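Local coordinates for putative tetR-family transcriptional regulatory protein (Streptomyces coelicolor, PDB 2DG8) that probably binds DNA through a helix-turn-helix motif and regulates transcription as a dimeric member of the TetR family, at residues 140-154 with 169-181. Residues are numbered along the deposited sequence; the frame is centred on the assembly and turned at random.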
loop_
_atom_site.group_PDB
_atom_site.type_symbol
_atom_site.label_atom_id
_atom_site.label_comp_id
_atom_site.label_asym_id
_atom_site.label_seq_id
_atom_site.Cartn_x
_atom_site.Cartn_y
_atom_site.Cartn_z
ATOM N N ASP A 140 -9.212 21.556 8.505
ATOM C CA ASP A 140 -10.636 21.286 8.343
ATOM C C ASP A 140 -10.815 19.843 7.856
ATOM O O ASP A 140 -9.877 19.244 7.325
ATOM C CB ASP A 140 -11.259 22.280 7.351
ATOM C CG ASP A 140 -10.737 22.112 5.935
ATOM O OD1 ASP A 140 -11.160 21.157 5.247
ATOM O OD2 ASP A 140 -9.906 22.939 5.505
ATOM N N PRO A 141 -12.018 19.269 8.036
ATOM C CA PRO A 141 -12.338 17.893 7.629
ATOM C C PRO A 141 -11.936 17.519 6.204
ATOM O O PRO A 141 -11.360 16.459 5.974
ATOM C CB PRO A 141 -13.845 17.817 7.830
ATOM C CG PRO A 141 -14.067 18.742 8.993
ATOM C CD PRO A 141 -13.201 19.921 8.625
ATOM N N GLY A 142 -12.263 18.382 5.251
ATOM C CA GLY A 142 -11.931 18.098 3.872
ATOM C C GLY A 142 -10.436 17.994 3.615
ATOM O O GLY A 142 -9.969 17.008 3.042
ATOM N N THR A 143 -9.677 19.001 4.035
ATOM C CA THR A 143 -8.241 18.965 3.795
ATOM C C THR A 143 -7.622 17.804 4.568
ATOM O O THR A 143 -6.700 17.142 4.086
ATOM C CB THR A 143 -7.561 20.287 4.202
ATOM O OG1 THR A 143 -7.482 20.371 5.626
ATOM C CG2 THR A 143 -8.357 21.461 3.687
ATOM N N ALA A 144 -8.139 17.554 5.765
ATOM C CA ALA A 144 -7.635 16.460 6.586
ATOM C C ALA A 144 -7.765 15.135 5.835
ATOM O O ALA A 144 -6.890 14.274 5.935
ATOM C CB ALA A 144 -8.391 16.396 7.897
ATOM N N ARG A 145 -8.849 14.978 5.082
ATOM C CA ARG A 145 -9.065 13.756 4.320
ATOM C C ARG A 145 -8.105 13.707 3.132
ATOM O O ARG A 145 -7.496 12.668 2.857
ATOM C CB ARG A 145 -10.510 13.676 3.822
ATOM C CG ARG A 145 -10.828 12.369 3.103
ATOM C CD ARG A 145 -12.309 12.246 2.767
ATOM N NE ARG A 145 -13.135 11.931 3.932
ATOM C CZ ARG A 145 -13.505 10.697 4.285
ATOM N NH1 ARG A 145 -13.122 9.647 3.565
ATOM N NH2 ARG A 145 -14.275 10.515 5.350
ATOM N N GLN A 146 -7.980 14.827 2.422
ATOM C CA GLN A 146 -7.068 14.894 1.283
ATOM C C GLN A 146 -5.630 14.668 1.774
ATOM O O GLN A 146 -4.840 13.965 1.136
ATOM C CB GLN A 146 -7.170 16.261 0.592
ATOM C CG GLN A 146 -8.581 16.626 0.141
ATOM C CD GLN A 146 -8.685 18.045 -0.404
ATOM O OE1 GLN A 146 -9.731 18.688 -0.279
ATOM N NE2 GLN A 146 -7.613 18.535 -1.023
ATOM N N LEU A 147 -5.308 15.259 2.921
ATOM C CA LEU A 147 -3.976 15.138 3.499
ATOM C C LEU A 147 -3.638 13.705 3.908
ATOM O O LEU A 147 -2.508 13.249 3.708
ATOM C CB LEU A 147 -3.843 16.076 4.706
ATOM C CG LEU A 147 -2.486 16.114 5.406
ATOM C CD1 LEU A 147 -1.357 16.285 4.374
ATOM C CD2 LEU A 147 -2.487 17.257 6.423
ATOM N N ASP A 148 -4.612 12.992 4.469
ATOM C CA ASP A 148 -4.382 11.606 4.885
ATOM C C ASP A 148 -4.021 10.753 3.674
ATOM O O ASP A 148 -3.176 9.863 3.766
ATOM C CB ASP A 148 -5.625 11.012 5.561
ATOM C CG ASP A 148 -5.299 9.766 6.391
ATOM O OD1 ASP A 148 -6.169 8.872 6.517
ATOM O OD2 ASP A 148 -4.170 9.684 6.928
ATOM N N ALA A 149 -4.664 11.011 2.536
ATOM C CA ALA A 149 -4.361 10.255 1.327
ATOM C C ALA A 149 -2.964 10.610 0.812
ATOM O O ALA A 149 -2.271 9.758 0.246
ATOM C CB ALA A 149 -5.400 10.536 0.245
ATOM N N LEU A 150 -2.558 11.867 0.995
ATOM C CA LEU A 150 -1.233 12.297 0.545
ATOM C C LEU A 150 -0.180 11.621 1.413
ATOM O O LEU A 150 0.802 11.073 0.903
ATOM C CB LEU A 150 -1.079 13.825 0.643
ATOM C CG LEU A 150 0.285 14.399 0.238
ATOM C CD1 LEU A 150 0.559 14.071 -1.231
ATOM C CD2 LEU A 150 0.311 15.916 0.457
ATOM N N ILE A 151 -0.385 11.669 2.726
ATOM C CA ILE A 151 0.543 11.055 3.670
ATOM C C ILE A 151 0.728 9.583 3.306
ATOM O O ILE A 151 1.853 9.059 3.297
ATOM C CB ILE A 151 0.012 11.175 5.131
ATOM C CG1 ILE A 151 0.105 12.630 5.592
ATOM C CG2 ILE A 151 0.793 10.258 6.070
ATOM C CD1 ILE A 151 -0.480 12.883 6.961
ATOM N N GLU A 152 -0.385 8.929 2.992
ATOM C CA GLU A 152 -0.368 7.520 2.619
ATOM C C GLU A 152 0.527 7.312 1.399
ATOM O O GLU A 152 1.408 6.457 1.401
ATOM C CB GLU A 152 -1.789 7.055 2.293
ATOM C CG GLU A 152 -1.923 5.570 2.073
ATOM C CD GLU A 152 -1.945 4.801 3.381
ATOM O OE1 GLU A 152 -2.822 5.092 4.227
ATOM O OE2 GLU A 152 -1.088 3.912 3.562
ATOM N N GLY A 153 0.287 8.109 0.363
ATOM C CA GLY A 153 1.051 8.004 -0.867
ATOM C C GLY A 153 2.521 8.388 -0.782
ATOM O O GLY A 153 3.364 7.718 -1.378
ATOM N N LEU A 154 2.832 9.464 -0.061
ATOM C CA LEU A 154 4.217 9.912 0.095
ATOM C C LEU A 154 5.019 8.872 0.866
ATOM O O LEU A 154 6.159 8.576 0.529
ATOM C CB LEU A 154 4.280 11.262 0.837
ATOM C CG LEU A 154 3.848 12.531 0.080
ATOM C CD1 LEU A 154 3.790 13.731 1.032
ATOM C CD2 LEU A 154 4.822 12.812 -1.050
ATOM N N LEU A 169 10.608 18.234 -0.825
ATOM C CA LEU A 169 9.545 17.794 -1.719
ATOM C C LEU A 169 8.336 17.356 -0.891
ATOM O O LEU A 169 7.200 17.627 -1.255
ATOM C CB LEU A 169 10.051 16.633 -2.588
ATOM C CG LEU A 169 9.190 16.091 -3.734
ATOM C CD1 LEU A 169 8.045 15.263 -3.178
ATOM C CD2 LEU A 169 8.687 17.240 -4.582
ATOM N N THR A 170 8.582 16.676 0.224
ATOM C CA THR A 170 7.495 16.230 1.087
ATOM C C THR A 170 6.777 17.450 1.682
ATOM O O THR A 170 5.552 17.533 1.676
ATOM C CB THR A 170 8.009 15.336 2.257
ATOM O OG1 THR A 170 8.578 14.121 1.736
ATOM C CG2 THR A 170 6.846 14.969 3.199
ATOM N N LEU A 171 7.551 18.405 2.174
ATOM C CA LEU A 171 6.977 19.592 2.783
ATOM C C LEU A 171 6.168 20.420 1.790
ATOM O O LEU A 171 5.128 20.967 2.142
ATOM C CB LEU A 171 8.088 20.436 3.402
ATOM C CG LEU A 171 7.624 21.460 4.432
ATOM C CD1 LEU A 171 6.906 20.756 5.595
ATOM C CD2 LEU A 171 8.838 22.233 4.928
ATOM N N GLU A 172 6.632 20.501 0.546
ATOM C CA GLU A 172 5.914 21.268 -0.471
ATOM C C GLU A 172 4.552 20.652 -0.799
ATOM O O GLU A 172 3.559 21.362 -0.912
ATOM C CB GLU A 172 6.734 21.378 -1.765
ATOM C CG GLU A 172 6.166 22.404 -2.740
ATOM C CD GLU A 172 6.941 22.488 -4.039
ATOM O OE1 GLU A 172 6.843 21.552 -4.863
ATOM O OE2 GLU A 172 7.660 23.491 -4.238
ATOM N N ALA A 173 4.508 19.335 -0.968
ATOM C CA ALA A 173 3.243 18.663 -1.289
ATOM C C ALA A 173 2.266 18.914 -0.150
ATOM O O ALA A 173 1.086 19.203 -0.361
ATOM C CB ALA A 173 3.464 17.161 -1.473
ATOM N N ILE A 174 2.769 18.804 1.071
ATOM C CA ILE A 174 1.938 19.033 2.234
ATOM C C ILE A 174 1.423 20.470 2.225
ATOM O O ILE A 174 0.226 20.703 2.408
ATOM C CB ILE A 174 2.734 18.735 3.521
ATOM C CG1 ILE A 174 3.002 17.225 3.600
ATOM C CG2 ILE A 174 1.972 19.226 4.737
ATOM C CD1 ILE A 174 4.109 16.819 4.550
ATOM N N ALA A 175 2.314 21.431 1.987
ATOM C CA ALA A 175 1.901 22.831 1.958
ATOM C C ALA A 175 0.828 23.040 0.902
ATOM O O ALA A 175 -0.165 23.718 1.146
ATOM C CB ALA A 175 3.103 23.748 1.677
ATOM N N ARG A 176 1.021 22.447 -0.270
ATOM C CA ARG A 176 0.049 22.581 -1.348
ATOM C C ARG A 176 -1.326 21.964 -1.025
ATOM O O ARG A 176 -2.354 22.628 -1.182
ATOM C CB ARG A 176 0.654 22.009 -2.646
ATOM C CG ARG A 176 1.496 23.064 -3.380
ATOM C CD ARG A 176 2.722 22.561 -4.158
ATOM N NE ARG A 176 2.411 21.910 -5.424
ATOM C CZ ARG A 176 3.206 21.928 -6.494
ATOM N NH1 ARG A 176 2.841 21.298 -7.603
ATOM N NH2 ARG A 176 4.353 22.591 -6.474
ATOM N N ILE A 177 -1.350 20.722 -0.537
ATOM C CA ILE A 177 -2.612 20.052 -0.201
ATOM C C ILE A 177 -3.367 20.779 0.930
ATOM O O ILE A 177 -4.593 20.778 0.963
ATOM C CB ILE A 177 -2.374 18.573 0.219
ATOM C CG1 ILE A 177 -3.594 17.716 -0.118
ATOM C CG2 ILE A 177 -2.131 18.481 1.721
ATOM C CD1 ILE A 177 -3.783 17.451 -1.584
ATOM N N THR A 178 -2.637 21.408 1.845
ATOM C CA THR A 178 -3.265 22.122 2.951
ATOM C C THR A 178 -3.466 23.617 2.660
ATOM O O THR A 178 -3.565 24.437 3.575
ATOM C CB THR A 178 -2.443 21.963 4.252
ATOM O OG1 THR A 178 -1.115 22.446 4.038
ATOM C CG2 THR A 178 -2.376 20.492 4.672
ATOM N N THR A 179 -3.521 23.974 1.382
ATOM C CA THR A 179 -3.741 25.367 1.002
ATOM C C THR A 179 -5.232 25.585 0.729
ATOM O O THR A 179 -5.859 24.791 0.034
ATOM C CB THR A 179 -2.954 25.745 -0.276
ATOM O OG1 THR A 179 -1.558 25.852 0.027
ATOM C CG2 THR A 179 -3.452 27.068 -0.833
ATOM N N THR A 180 -5.792 26.650 1.293
ATOM C CA THR A 180 -7.198 26.983 1.091
ATOM C C THR A 180 -7.371 28.482 0.809
ATOM O O THR A 180 -8.122 29.171 1.502
ATOM C CB THR A 180 -8.051 26.599 2.324
ATOM O OG1 THR A 180 -7.455 27.143 3.508
ATOM C CG2 THR A 180 -8.156 25.089 2.457
ATOM N N ASP A 181 -6.661 28.975 -0.207
ATOM C CA ASP A 181 -6.720 30.384 -0.616
ATOM C C ASP A 181 -6.727 30.474 -2.139
ATOM O O ASP A 181 -6.550 29.415 -2.778
ATOM C CB ASP A 181 -5.517 31.162 -0.050
ATOM C CG ASP A 181 -5.311 32.527 -0.727
ATOM O OD1 ASP A 181 -4.739 32.572 -1.840
ATOM O OD2 ASP A 181 -5.724 33.556 -0.147
#
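Ile177 and Leu147 meet where helix 141-154 and helix 169-177 pack nearly antiparallel, their axes at 158° and 10.1 Å apart at closest approach. Ile177 lies at the heart of the contact: its CG2 lies 3.5 Å from Leu147 CD1 and 3.8 Å from Leu150 CD2, while its CG1 rests on Gln146 CB. A branched CB suits this place, because CG1 takes Gln146 while CG2 lies between Leu147 and Leu150, about one turn apart. Leu150, with CG anti to the backbone N (chi1 178°), lays CD2 over the backbone of Ala173, 3.5 Å from Ala173 O; Ala173's small side chain, whose CB it also touches, suits so close an approach. Further along, Leu154 CD1 reaches Thr170 CG2 at 3.9 Å. Thr178 divides its branches: CG2 packs on Leu147 CD2, while OG1 bonds to Ile174 O (2.7 Å). Within the chain, the Thr170 hydroxyl also bonds to His165 and His94, and that of Thr178 to Arg86. Arg176 NH1 bonds to Thr143 OG1 and Ile177 O of the second subunit, and Ile177 O accepts from that subunit's Arg176 in return. Apolar packing thus joins two C-terminal-domain helices that face the second subunit, consistent with the dimerisation helices of TetR-family proteins.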